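PDB 3K66: beta-amyloid-like protein, which is a worm homologue of the human amyloid precursor protein whose E2 domain binds heparin, and probably acts in cell adhesion and neural development. Local coordinates for residues A[3-8]-A[12-17]; A[175-180]-A[200-205]. All blocks are in the same frame, centred on the assembly; numbering follows the deposited sequence.

Interaction 1: residues A[3-8]-A[12-17]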
# COMPACT_ATOMS: atom_id res chain seq x y z
N ASP A 3 -19.47 -1.40 -5.07
CA ASP A 3 -18.94 -0.08 -4.78
C ASP A 3 -18.47 0.53 -6.10
O ASP A 3 -17.97 -0.17 -6.97
CB ASP A 3 -17.75 -0.20 -3.83
CG ASP A 3 -17.51 1.06 -3.04
OD1 ASP A 3 -18.15 1.20 -1.97
OD2 ASP A 3 -16.70 1.91 -3.47
N PRO A 4 -18.64 1.85 -6.27
CA PRO A 4 -18.20 2.49 -7.52
C PRO A 4 -16.67 2.47 -7.65
O PRO A 4 -16.11 2.59 -8.74
CB PRO A 4 -18.76 3.90 -7.42
CG PRO A 4 -18.84 4.15 -5.96
CD PRO A 4 -19.28 2.83 -5.37
N TYR A 5 -15.99 2.28 -6.52
CA TYR A 5 -14.53 2.23 -6.46
C TYR A 5 -13.88 1.19 -7.38
O TYR A 5 -12.82 1.45 -7.95
CB TYR A 5 -14.07 1.95 -5.03
CG TYR A 5 -12.61 1.56 -4.95
CD1 TYR A 5 -11.61 2.53 -4.96
CD2 TYR A 5 -12.21 0.21 -4.99
CE1 TYR A 5 -10.25 2.19 -5.01
CE2 TYR A 5 -10.86 -0.15 -5.04
CZ TYR A 5 -9.89 0.86 -5.06
OH TYR A 5 -8.55 0.53 -5.12
N PHE A 6 -14.49 0.01 -7.49
CA PHE A 6 -13.96 -1.08 -8.32
C PHE A 6 -14.02 -0.94 -9.84
O PHE A 6 -13.37 -1.73 -10.54
CB PHE A 6 -14.59 -2.41 -7.93
CG PHE A 6 -14.24 -2.86 -6.55
CD1 PHE A 6 -15.12 -2.64 -5.49
CD2 PHE A 6 -13.01 -3.45 -6.30
CE1 PHE A 6 -14.78 -3.00 -4.20
CE2 PHE A 6 -12.64 -3.82 -5.01
CZ PHE A 6 -13.53 -3.59 -3.94
N LYS A 7 -14.76 0.04 -10.37
CA LYS A 7 -14.84 0.20 -11.82
C LYS A 7 -14.34 1.55 -12.34
O LYS A 7 -14.77 2.01 -13.41
CB LYS A 7 -16.27 -0.07 -12.30
N ILE A 8 -13.43 2.18 -11.58
CA ILE A 8 -12.85 3.49 -11.92
C ILE A 8 -11.89 3.33 -13.09
O ILE A 8 -11.45 2.20 -13.37
CB ILE A 8 -12.06 4.11 -10.74
CG1 ILE A 8 -13.02 4.43 -9.60
CG2 ILE A 8 -11.34 5.39 -11.19
CD1 ILE A 8 -12.34 5.01 -8.37
N THR A 12 -5.73 7.94 -11.63
CA THR A 12 -4.83 9.06 -11.38
C THR A 12 -4.84 9.44 -9.91
O THR A 12 -3.83 9.88 -9.38
CB THR A 12 -5.20 10.29 -12.28
OG1 THR A 12 -4.60 10.14 -13.57
CG2 THR A 12 -4.73 11.60 -11.66
N ASN A 13 -5.99 9.30 -9.26
CA ASN A 13 -6.07 9.61 -7.84
C ASN A 13 -6.44 8.38 -7.04
O ASN A 13 -7.31 8.43 -6.16
CB ASN A 13 -7.07 10.74 -7.60
CG ASN A 13 -6.47 12.10 -7.87
OD1 ASN A 13 -7.12 13.12 -7.68
ND2 ASN A 13 -5.22 12.11 -8.31
N GLU A 14 -5.76 7.28 -7.34
CA GLU A 14 -6.00 6.04 -6.62
C GLU A 14 -5.87 6.21 -5.10
O GLU A 14 -6.73 5.71 -4.37
CB GLU A 14 -5.07 4.94 -7.14
CG GLU A 14 -5.22 3.60 -6.42
CD GLU A 14 -6.59 2.97 -6.61
OE1 GLU A 14 -7.35 3.43 -7.50
OE2 GLU A 14 -6.92 2.00 -5.89
N HIS A 15 -4.84 6.91 -4.61
CA HIS A 15 -4.68 7.09 -3.15
C HIS A 15 -5.95 7.60 -2.53
O HIS A 15 -6.41 7.04 -1.55
CB HIS A 15 -3.54 8.07 -2.79
CG HIS A 15 -3.35 8.28 -1.31
ND1 HIS A 15 -3.79 7.39 -0.35
CD2 HIS A 15 -2.70 9.26 -0.62
CE1 HIS A 15 -3.41 7.81 0.85
NE2 HIS A 15 -2.75 8.94 0.71
N ASP A 16 -6.54 8.63 -3.12
CA ASP A 16 -7.76 9.21 -2.58
C ASP A 16 -8.97 8.28 -2.72
O ASP A 16 -9.65 8.02 -1.71
CB ASP A 16 -8.05 10.55 -3.26
CG ASP A 16 -9.10 11.37 -2.53
OD1 ASP A 16 -8.87 11.72 -1.35
OD2 ASP A 16 -10.15 11.66 -3.16
N ASP A 17 -9.24 7.74 -3.92
CA ASP A 17 -10.39 6.86 -4.13
C ASP A 17 -10.35 5.67 -3.18
O ASP A 17 -11.38 5.26 -2.63
CB ASP A 17 -10.46 6.32 -5.56
CG ASP A 17 -9.94 7.29 -6.59
OD1 ASP A 17 -10.45 8.42 -6.65
OD2 ASP A 17 -9.01 6.91 -7.34
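Tyr5 and Asp17 mark the nearest approach of the two backbones, CA to CA 6.6 Å, where the loop that carries residues 3-8 folds back over the first turn of the helix beginning at Glu14. Tyr5 has CG anti to its own N (chi1 166°), which carries the ring across the start of the helix to Glu14, while the Glu14 chain bends at chi2 (64°) to bring its carboxylate to the ring's hydroxyl end. Tyr5 OH donates a hydrogen bond to Glu14 OE2; the modelled separation of 2.3 Å is very short, and at 2.70 Å resolution that length is doubtful. OE2 lies at the ring edge, near the ring plane, yet the carboxylate is turned 50° from that plane and the two side chains cross at about a right angle. Here the N-terminal segment docks on the long hairpin of helices 14-53 and 55-119 in the E2 domain. From helix 55-119, His91 ND1 bonds the same Glu14 OE2, and Arg94 forms a salt bridge with OE1, a cation-pi contact with the Tyr5 ring and a bond to Tyr5 O. The arginine's charge would probably favour an ionised Glu14. Farther up the ring, Tyr5 CD1 lies 3.6 Å from Asp17 O in an oblique approach and 4.0 Å from Asp17 CB. That CB also receives Ile8, whose terminal CD1 touches it at 3.6 Å, so the aliphatic part of Asp17 meets both loop residues. Within the loop, Tyr5 N donates to Asp3 OD2 at 3.2 Å, an Asx turn in which the carboxylate is met on its anti side but somewhat out of its plane; the same oxygen forms a salt bridge with Arg24 of helix 14-53. Tyr5 CD2 sits 3.8 Å above the centre of the Phe6 ring.

Interaction 2: residues A[175-180]-A[200-205]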
# COMPACT_ATOMS: atom_id res chain seq x y z
N LEU A 175 19.47 -1.79 -9.49
CA LEU A 175 20.03 -2.14 -10.80
C LEU A 175 19.51 -1.22 -11.90
O LEU A 175 20.31 -0.57 -12.59
CB LEU A 175 19.75 -3.60 -11.14
CG LEU A 175 20.72 -4.59 -10.49
CD1 LEU A 175 20.33 -6.02 -10.88
CD2 LEU A 175 22.14 -4.29 -10.92
N ARG A 176 18.20 -1.16 -12.08
CA ARG A 176 17.65 -0.27 -13.11
C ARG A 176 18.20 1.17 -12.93
O ARG A 176 18.68 1.79 -13.88
CB ARG A 176 16.10 -0.27 -13.09
CG ARG A 176 15.45 -1.52 -13.65
CD ARG A 176 13.94 -1.41 -13.63
NE ARG A 176 13.42 -1.37 -12.27
CZ ARG A 176 12.95 -2.43 -11.62
NH1 ARG A 176 12.91 -3.63 -12.20
NH2 ARG A 176 12.54 -2.30 -10.36
N ILE A 177 18.16 1.71 -11.71
CA ILE A 177 18.68 3.07 -11.51
C ILE A 177 20.17 3.17 -11.87
O ILE A 177 20.60 4.12 -12.52
CB ILE A 177 18.47 3.61 -10.05
CG1 ILE A 177 16.97 3.78 -9.79
CG2 ILE A 177 19.12 4.99 -9.87
CD1 ILE A 177 16.61 4.25 -8.40
N ASN A 178 20.98 2.20 -11.47
CA ASN A 178 22.37 2.30 -11.87
C ASN A 178 22.48 2.21 -13.38
O ASN A 178 23.07 3.07 -14.03
CB ASN A 178 23.24 1.25 -11.17
CG ASN A 178 23.66 1.71 -9.78
OD1 ASN A 178 23.82 0.91 -8.88
ND2 ASN A 178 23.84 3.02 -9.62
N GLY A 179 21.86 1.18 -13.95
CA GLY A 179 21.88 1.04 -15.39
C GLY A 179 21.48 2.34 -16.05
O GLY A 179 22.10 2.79 -17.01
N THR A 180 20.46 2.99 -15.53
CA THR A 180 20.02 4.23 -16.14
C THR A 180 21.09 5.32 -16.06
O THR A 180 21.23 6.14 -16.97
CB THR A 180 18.70 4.68 -15.52
OG1 THR A 180 17.78 3.58 -15.54
CG2 THR A 180 18.10 5.82 -16.32
N THR A 200 23.66 12.52 -6.11
CA THR A 200 23.36 13.14 -4.82
C THR A 200 21.84 13.27 -4.67
O THR A 200 21.26 12.97 -3.60
CB THR A 200 24.03 14.51 -4.71
OG1 THR A 200 25.44 14.36 -4.92
CG2 THR A 200 23.78 15.13 -3.32
N TYR A 201 21.19 13.67 -5.75
CA TYR A 201 19.75 13.80 -5.74
C TYR A 201 19.13 12.48 -5.34
O TYR A 201 18.15 12.44 -4.59
CB TYR A 201 19.21 14.19 -7.12
CG TYR A 201 17.70 14.28 -7.16
CD1 TYR A 201 17.02 15.36 -6.59
CD2 TYR A 201 16.94 13.28 -7.78
CE1 TYR A 201 15.64 15.43 -6.63
CE2 TYR A 201 15.57 13.34 -7.82
CZ TYR A 201 14.92 14.43 -7.25
OH TYR A 201 13.55 14.49 -7.30
N TRP A 202 19.69 11.40 -5.85
CA TRP A 202 19.18 10.07 -5.52
C TRP A 202 19.35 9.80 -4.03
O TRP A 202 18.42 9.39 -3.37
CB TRP A 202 19.92 9.03 -6.36
CG TRP A 202 19.56 7.61 -6.13
CD1 TRP A 202 18.40 7.13 -5.58
CD2 TRP A 202 20.27 6.47 -6.60
NE1 TRP A 202 18.35 5.75 -5.71
CE2 TRP A 202 19.48 5.33 -6.34
CE3 TRP A 202 21.50 6.31 -7.24
CZ2 TRP A 202 19.89 4.05 -6.69
CZ3 TRP A 202 21.91 5.03 -7.59
CH2 TRP A 202 21.10 3.91 -7.32
N LYS A 203 20.54 10.07 -3.49
CA LYS A 203 20.77 9.85 -2.07
C LYS A 203 19.85 10.78 -1.26
O LYS A 203 19.20 10.36 -0.30
CB LYS A 203 22.24 10.10 -1.71
CG LYS A 203 22.56 10.15 -0.22
CD LYS A 203 22.41 11.57 0.34
CE LYS A 203 23.18 11.75 1.66
NZ LYS A 203 22.78 10.72 2.69
N ASP A 204 19.80 12.05 -1.68
CA ASP A 204 18.95 13.01 -1.01
C ASP A 204 17.48 12.60 -1.11
O ASP A 204 16.77 12.55 -0.10
CB ASP A 204 19.14 14.43 -1.58
CG ASP A 204 20.41 15.08 -1.07
OD1 ASP A 204 20.77 14.76 0.09
OD2 ASP A 204 21.04 15.90 -1.79
N TYR A 205 17.01 12.30 -2.31
CA TYR A 205 15.62 11.91 -2.47
C TYR A 205 15.27 10.68 -1.65
O TYR A 205 14.21 10.63 -1.05
CB TYR A 205 15.28 11.63 -3.92
CG TYR A 205 13.78 11.50 -4.10
CD1 TYR A 205 12.96 12.62 -4.11
CD2 TYR A 205 13.19 10.24 -4.24
CE1 TYR A 205 11.58 12.51 -4.25
CE2 TYR A 205 11.81 10.11 -4.39
CZ TYR A 205 11.02 11.26 -4.40
OH TYR A 205 9.66 11.16 -4.59
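Ile177 and Trp202 carry the apolar part of this contact, and their CA atoms, 9.2 Å apart, are the nearest pair of the two helical segments. The isoleucine's CG2 methyl stands over one face of the indole in a CH-pi contact, 3.3 Å from the centroid of the six-membered ring and only 10° off the ring normal. Its other branch runs on toward the five-membered ring, with CD1 beside the NE1 rim, 3.5 Å from Trp202 NE1. Trp202 reaches across because CG is anti to the backbone N (chi1 178°), which extends the indole out from its helix. With an alanine at Trp202's place, the Ile177 methyl would probably lose its aromatic face and a gap would open between the two helices.

The polar approach is of another kind. Asn178 ND2 comes to the indole edge near its plane, 3.4 Å from Trp202 CZ3, with amide and ring planes 78° apart; no hydrogen bond links the segments. Trp202 NE1 instead makes a weak hydrogen bond to Glu138 of helix 123-154, whose side chain also touches Ile177. Asp174 and Leu181 extend the indole's footing along helix 163-182. An aromatic side chain from the C-terminal helix 195-209 laid against helices 163-182 and 123-154 is the interhelical packing of an all-helical bundle.

In the fold
Both contacts are partly buried and help attach a terminal element to the helical body, but they share neither segments nor helices. Interaction 1 fixes the N-terminal loop to helix 14-53, beside helix 55-119, its centre about 14 Å from the centre of the chain. Interaction 2 joins helices 163-182 and 195-209, its centre about 23 Å from the centre of the chain. Their nearest atoms are about 13 Å apart. Their chemistry differs with their place: interaction 1, with two of four touching residues buried and none exposed, combines a tyrosine-carboxylate bond among charged groups with a small aliphatic touch; interaction 2, where only Ile177 is buried, is aliphatic-aromatic, with exposed Asn178 at its margin.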